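Local atomic coordinates of aminopeptidase N family protein (Idiomarina loihiensis L2TR, PDB entry 4FGM), a protein that probably acts as a zinc-dependent aminopeptidase of the M61 family, removing residues from the amino end of peptides. Residues A[294-306]-A[349-361]. Sequence-based numbering, arbitrary orientation.
Sequences LEKESYTEQLWFY and QSVTESSFLAWTK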
loop_
_atom_site.group_PDB
_atom_site.type_symbol
_atom_site.label_atom_id
_atom_site.label_comp_id
_atom_site.label_asym_id
_atom_site.label_seq_id
_atom_site.Cartn_x
_atom_site.Cartn_y
_atom_site.Cartn_z
ATOM N N LEU A 294 2.511 15.340 -12.203
ATOM C CA LEU A 294 1.200 14.819 -11.830
ATOM C C LEU A 294 0.034 15.012 -12.794
ATOM O O LEU A 294 -1.129 14.971 -12.388
ATOM C CB LEU A 294 0.825 15.396 -10.460
ATOM C CG LEU A 294 1.926 15.212 -9.411
ATOM C CD1 LEU A 294 1.560 15.912 -8.117
ATOM C CD2 LEU A 294 2.136 13.736 -9.180
ATOM N N GLU A 295 0.336 15.198 -14.067
ATOM C CA GLU A 295 -0.704 15.390 -15.060
ATOM C C GLU A 295 -0.925 14.091 -15.827
ATOM O O GLU A 295 -1.997 13.860 -16.379
ATOM C CB GLU A 295 -0.265 16.478 -16.050
ATOM C CG GLU A 295 -1.374 17.115 -16.875
ATOM C CD GLU A 295 -1.711 18.521 -16.395
ATOM O OE1 GLU A 295 -0.949 19.069 -15.568
ATOM O OE2 GLU A 295 -2.728 19.088 -16.851
ATOM N N LYS A 296 0.087 13.230 -15.827
ATOM C CA LYS A 296 0.041 12.007 -16.620
ATOM C C LYS A 296 0.821 10.867 -15.963
ATOM O O LYS A 296 1.460 11.054 -14.924
ATOM C CB LYS A 296 0.677 12.347 -17.968
ATOM C CG LYS A 296 0.363 11.461 -19.133
ATOM C CD LYS A 296 1.477 11.596 -20.177
ATOM C CE LYS A 296 1.823 13.052 -20.473
ATOM N NZ LYS A 296 3.161 13.177 -21.131
ATOM N N GLU A 297 0.782 9.687 -16.581
ATOM C CA GLU A 297 1.520 8.539 -16.056
ATOM C C GLU A 297 3.020 8.874 -16.021
ATOM O O GLU A 297 3.540 9.527 -16.929
ATOM C CB GLU A 297 1.308 7.297 -16.936
ATOM C CG GLU A 297 -0.115 6.734 -16.933
ATOM C CD GLU A 297 -1.038 7.413 -17.938
ATOM O OE1 GLU A 297 -0.685 8.497 -18.449
ATOM O OE2 GLU A 297 -2.126 6.861 -18.206
ATOM N N SER A 298 3.699 8.437 -14.963
ATOM C CA SER A 298 5.133 8.662 -14.810
ATOM C C SER A 298 5.731 7.275 -14.630
ATOM O O SER A 298 5.627 6.665 -13.565
ATOM C CB SER A 298 5.424 9.545 -13.586
ATOM O OG SER A 298 6.799 9.904 -13.526
ATOM N N TYR A 299 6.363 6.790 -15.688
ATOM C CA TYR A 299 6.927 5.451 -15.711
ATOM C C TYR A 299 8.280 5.241 -15.045
ATOM O O TYR A 299 9.199 6.031 -15.219
ATOM C CB TYR A 299 7.014 4.983 -17.168
ATOM C CG TYR A 299 5.712 5.095 -17.935
ATOM C CD1 TYR A 299 4.708 4.137 -17.788
ATOM C CD2 TYR A 299 5.482 6.162 -18.807
ATOM C CE1 TYR A 299 3.507 4.237 -18.489
ATOM C CE2 TYR A 299 4.286 6.270 -19.514
ATOM C CZ TYR A 299 3.301 5.303 -19.351
ATOM O OH TYR A 299 2.102 5.400 -20.031
ATOM N N THR A 300 8.387 4.156 -14.288
ATOM C CA THR A 300 9.631 3.781 -13.632
ATOM C C THR A 300 9.564 2.292 -13.288
ATOM O O THR A 300 8.544 1.799 -12.811
ATOM C CB THR A 300 9.896 4.594 -12.338
ATOM O OG1 THR A 300 11.130 4.154 -11.753
ATOM C CG2 THR A 300 8.767 4.408 -11.329
ATOM N N GLU A 301 10.654 1.581 -13.546
ATOM C CA GLU A 301 10.721 0.149 -13.271
ATOM C C GLU A 301 11.300 -0.114 -11.891
ATOM O O GLU A 301 11.541 -1.267 -11.535
ATOM C CB GLU A 301 11.617 -0.543 -14.296
ATOM C CG GLU A 301 13.083 -0.105 -14.197
ATOM C CD GLU A 301 13.998 -0.887 -15.118
ATOM O OE1 GLU A 301 13.729 -0.927 -16.340
ATOM O OE2 GLU A 301 14.988 -1.459 -14.614
ATOM N N GLN A 302 11.516 0.944 -11.115
ATOM C CA GLN A 302 12.122 0.796 -9.798
ATOM C C GLN A 302 11.235 0.410 -8.609
ATOM O O GLN A 302 11.730 0.285 -7.486
ATOM C CB GLN A 302 12.893 2.071 -9.463
ATOM C CG GLN A 302 14.038 2.348 -10.426
ATOM C CD GLN A 302 14.751 3.649 -10.131
ATOM O OE1 GLN A 302 15.162 3.904 -8.998
ATOM N NE2 GLN A 302 14.908 4.479 -11.153
ATOM N N LEU A 303 9.940 0.205 -8.832
ATOM C CA LEU A 303 9.067 -0.163 -7.721
ATOM C C LEU A 303 9.428 -1.515 -7.103
ATOM O O LEU A 303 8.980 -1.833 -5.999
ATOM C CB LEU A 303 7.606 -0.153 -8.161
ATOM C CG LEU A 303 7.068 1.230 -8.558
ATOM C CD1 LEU A 303 5.569 1.139 -8.812
ATOM C CD2 LEU A 303 7.350 2.244 -7.452
ATOM N N TRP A 304 10.243 -2.310 -7.797
ATOM C CA TRP A 304 10.657 -3.607 -7.257
ATOM C C TRP A 304 11.509 -3.331 -6.027
ATOM O O TRP A 304 11.596 -4.144 -5.102
ATOM C CB TRP A 304 11.497 -4.395 -8.273
ATOM C CG TRP A 304 12.829 -3.761 -8.610
ATOM C CD1 TRP A 304 13.101 -2.923 -9.663
ATOM C CD2 TRP A 304 14.063 -3.914 -7.895
ATOM N NE1 TRP A 304 14.424 -2.551 -9.645
ATOM C CE2 TRP A 304 15.037 -3.141 -8.573
ATOM C CE3 TRP A 304 14.442 -4.629 -6.751
ATOM C CZ2 TRP A 304 16.364 -3.065 -8.143
ATOM C CZ3 TRP A 304 15.767 -4.555 -6.323
ATOM C CH2 TRP A 304 16.711 -3.776 -7.019
ATOM N N PHE A 305 12.146 -2.168 -6.029
ATOM C CA PHE A 305 12.996 -1.776 -4.924
ATOM C C PHE A 305 12.213 -0.944 -3.909
ATOM O O PHE A 305 12.188 -1.256 -2.711
ATOM C CB PHE A 305 14.209 -0.997 -5.463
ATOM C CG PHE A 305 15.086 -0.411 -4.388
ATOM C CD1 PHE A 305 14.814 0.857 -3.854
ATOM C CD2 PHE A 305 16.165 -1.135 -3.887
ATOM C CE1 PHE A 305 15.609 1.392 -2.834
ATOM C CE2 PHE A 305 16.967 -0.614 -2.869
ATOM C CZ PHE A 305 16.690 0.655 -2.338
ATOM N N TYR A 306 11.554 0.101 -4.390
ATOM C CA TYR A 306 10.800 0.972 -3.503
ATOM C C TYR A 306 9.606 0.309 -2.829
ATOM O O TYR A 306 9.223 0.687 -1.723
ATOM C CB TYR A 306 10.413 2.245 -4.259
ATOM C CG TYR A 306 11.629 3.113 -4.442
ATOM C CD1 TYR A 306 12.241 3.712 -3.335
ATOM C CD2 TYR A 306 12.247 3.237 -5.683
ATOM C CE1 TYR A 306 13.443 4.402 -3.460
ATOM C CE2 TYR A 306 13.455 3.925 -5.819
ATOM C CZ TYR A 306 14.048 4.501 -4.699
ATOM O OH TYR A 306 15.259 5.140 -4.803
ATOM N N GLN A 349 5.606 -11.906 -17.097
ATOM C CA GLN A 349 6.044 -10.541 -16.856
ATOM C C GLN A 349 7.218 -10.471 -15.881
ATOM O O GLN A 349 7.224 -11.141 -14.849
ATOM C CB GLN A 349 4.852 -9.755 -16.302
ATOM C CG GLN A 349 5.049 -8.261 -16.118
ATOM C CD GLN A 349 3.842 -7.612 -15.450
ATOM O OE1 GLN A 349 3.523 -7.908 -14.295
ATOM N NE2 GLN A 349 3.164 -6.732 -16.179
ATOM N N SER A 350 8.222 -9.665 -16.213
ATOM C CA SER A 350 9.364 -9.510 -15.319
ATOM C C SER A 350 8.950 -8.502 -14.255
ATOM O O SER A 350 8.009 -7.730 -14.458
ATOM C CB SER A 350 10.602 -9.005 -16.076
ATOM O OG SER A 350 10.408 -7.711 -16.609
ATOM N N VAL A 351 9.647 -8.513 -13.124
ATOM C CA VAL A 351 9.325 -7.609 -12.028
ATOM C C VAL A 351 9.485 -6.135 -12.410
ATOM O O VAL A 351 8.690 -5.286 -11.988
ATOM C CB VAL A 351 10.187 -7.929 -10.776
ATOM C CG1 VAL A 351 11.592 -7.374 -10.941
ATOM C CG2 VAL A 351 9.522 -7.374 -9.532
ATOM N N THR A 352 10.498 -5.827 -13.215
ATOM C CA THR A 352 10.722 -4.449 -13.632
ATOM C C THR A 352 9.636 -4.018 -14.605
ATOM O O THR A 352 9.202 -2.864 -14.600
ATOM C CB THR A 352 12.100 -4.272 -14.304
ATOM O OG1 THR A 352 12.287 -5.283 -15.304
ATOM C CG2 THR A 352 13.200 -4.362 -13.266
ATOM N N GLU A 353 9.206 -4.952 -15.444
ATOM C CA GLU A 353 8.150 -4.684 -16.415
ATOM C C GLU A 353 6.852 -4.377 -15.661
ATOM O O GLU A 353 6.102 -3.483 -16.042
ATOM C CB GLU A 353 7.969 -5.902 -17.331
ATOM C CG GLU A 353 6.815 -5.811 -18.305
ATOM C CD GLU A 353 6.674 -7.071 -19.149
ATOM O OE1 GLU A 353 7.389 -8.064 -18.863
ATOM O OE2 GLU A 353 5.843 -7.067 -20.089
ATOM N N SER A 354 6.607 -5.112 -14.580
ATOM C CA SER A 354 5.410 -4.922 -13.767
ATOM C C SER A 354 5.396 -3.531 -13.122
ATOM O O SER A 354 4.347 -2.878 -13.054
ATOM C CB SER A 354 5.333 -6.000 -12.679
ATOM O OG SER A 354 4.178 -5.847 -11.876
ATOM N N SER A 355 6.559 -3.089 -12.645
ATOM C CA SER A 355 6.685 -1.776 -12.023
ATOM C C SER A 355 6.381 -0.709 -13.070
ATOM O O SER A 355 5.612 0.228 -12.830
ATOM C CB SER A 355 8.109 -1.582 -11.492
ATOM O OG SER A 355 8.350 -0.244 -11.084
ATOM N N PHE A 356 6.992 -0.877 -14.237
ATOM C CA PHE A 356 6.840 0.049 -15.347
ATOM C C PHE A 356 5.375 0.234 -15.737
ATOM O O PHE A 356 4.937 1.352 -15.987
ATOM C CB PHE A 356 7.662 -0.457 -16.553
ATOM C CG PHE A 356 7.755 0.530 -17.687
ATOM C CD1 PHE A 356 6.756 0.602 -18.652
ATOM C CD2 PHE A 356 8.825 1.416 -17.765
ATOM C CE1 PHE A 356 6.815 1.551 -19.677
ATOM C CE2 PHE A 356 8.896 2.365 -18.781
ATOM C CZ PHE A 356 7.890 2.434 -19.741
ATOM N N LEU A 357 4.626 -0.863 -15.789
ATOM C CA LEU A 357 3.218 -0.819 -16.160
ATOM C C LEU A 357 2.284 -0.838 -14.948
ATOM O O LEU A 357 1.166 -1.352 -15.029
ATOM C CB LEU A 357 2.874 -2.001 -17.074
ATOM C CG LEU A 357 3.091 -1.952 -18.594
ATOM C CD1 LEU A 357 3.663 -0.618 -19.017
ATOM C CD2 LEU A 357 4.005 -3.100 -19.007
ATOM N N ALA A 358 2.726 -0.279 -13.828
ATOM C CA ALA A 358 1.880 -0.267 -12.638
ATOM C C ALA A 358 0.550 0.413 -12.943
ATOM O O ALA A 358 -0.507 -0.044 -12.495
ATOM C CB ALA A 358 2.583 0.441 -11.495
ATOM N N TRP A 359 0.616 1.486 -13.729
ATOM C CA TRP A 359 -0.551 2.280 -14.108
ATOM C C TRP A 359 -1.686 1.518 -14.775
ATOM O O TRP A 359 -2.844 1.916 -14.683
ATOM C CB TRP A 359 -0.125 3.420 -15.034
ATOM C CG TRP A 359 1.015 4.205 -14.501
ATOM C CD1 TRP A 359 2.344 3.943 -14.676
ATOM C CD2 TRP A 359 0.937 5.340 -13.634
ATOM N NE1 TRP A 359 3.100 4.844 -13.968
ATOM C CE2 TRP A 359 2.265 5.712 -13.319
ATOM C CE3 TRP A 359 -0.126 6.079 -13.090
ATOM C CZ2 TRP A 359 2.561 6.797 -12.475
ATOM C CZ3 TRP A 359 0.168 7.160 -12.252
ATOM C CH2 TRP A 359 1.506 7.506 -11.956
ATOM N N THR A 360 -1.357 0.428 -15.454
ATOM C CA THR A 360 -2.367 -0.360 -16.140
ATOM C C THR A 360 -2.402 -1.815 -15.684
ATOM O O THR A 360 -3.374 -2.269 -15.073
ATOM C CB THR A 360 -2.130 -0.331 -17.655
ATOM O OG1 THR A 360 -0.781 -0.731 -17.929
ATOM C CG2 THR A 360 -2.361 1.068 -18.204
ATOM N N LYS A 361 -1.335 -2.543 -15.983
ATOM C CA LYS A 361 -1.251 -3.951 -15.625
ATOM C C LYS A 361 -1.492 -4.258 -14.156
ATOM O O LYS A 361 -2.200 -5.205 -13.830
ATOM C CB LYS A 361 0.103 -4.511 -16.042
ATOM C CG LYS A 361 0.244 -4.675 -17.534
ATOM C CD LYS A 361 -0.554 -5.857 -18.042
ATOM C CE LYS A 361 -0.261 -6.104 -19.518
ATOM N NZ LYS A 361 -0.911 -7.346 -20.013
HETATM O O HOH W 1 5.606 3.056 -13.724
#
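Ser355 and the turn leading into helix 303-306 make the tight part of this contact. Ser355 OG donates to Thr300 O at 2.7 Å. The same oxygen, Ser355 OG, accepts from Leu303 N at 2.8 Å, the N-H...O angle 150°, so two bonds grip one buried hydroxyl. With OG anti to the backbone N, the hydroxyl reaches into the bend where 294-306 changes from extended chain to helix. Next to it, Glu301 lies alongside Thr352, Glu301 OE2 reaching Thr352 CG2 at 3.7 Å; that carboxylate oxygen is held by Tyr445, and Thr352 OG1 by Leu444 O.

Toward residue 297 the Trp359 indole takes Glu297 CB over its five-membered ring, 11° off the normal, while NE1 gives a weak, bent bond to Ser298 O. A water bridges the segments, accepting from Thr300 N and weakly from Trp359 NE1 and donating to Phe356 O. Replacing Trp359 by alanine would probably leave Ser298 O and the water without the indole N-H and open a gap against Glu297 CB.

The solvent side is held by ring packing instead: exposed Tyr299 and Phe356 form an offset stack, planes at 14°, with Tyr299 CB over the Phe356 face, 3.6 Å from Phe356 CE2.

Leu303 lies about 4 Å, side chain to side chain, from zinc ligand Glu307, which places the contact next to the zinc site of the HExxH motif in an M61 peptidase.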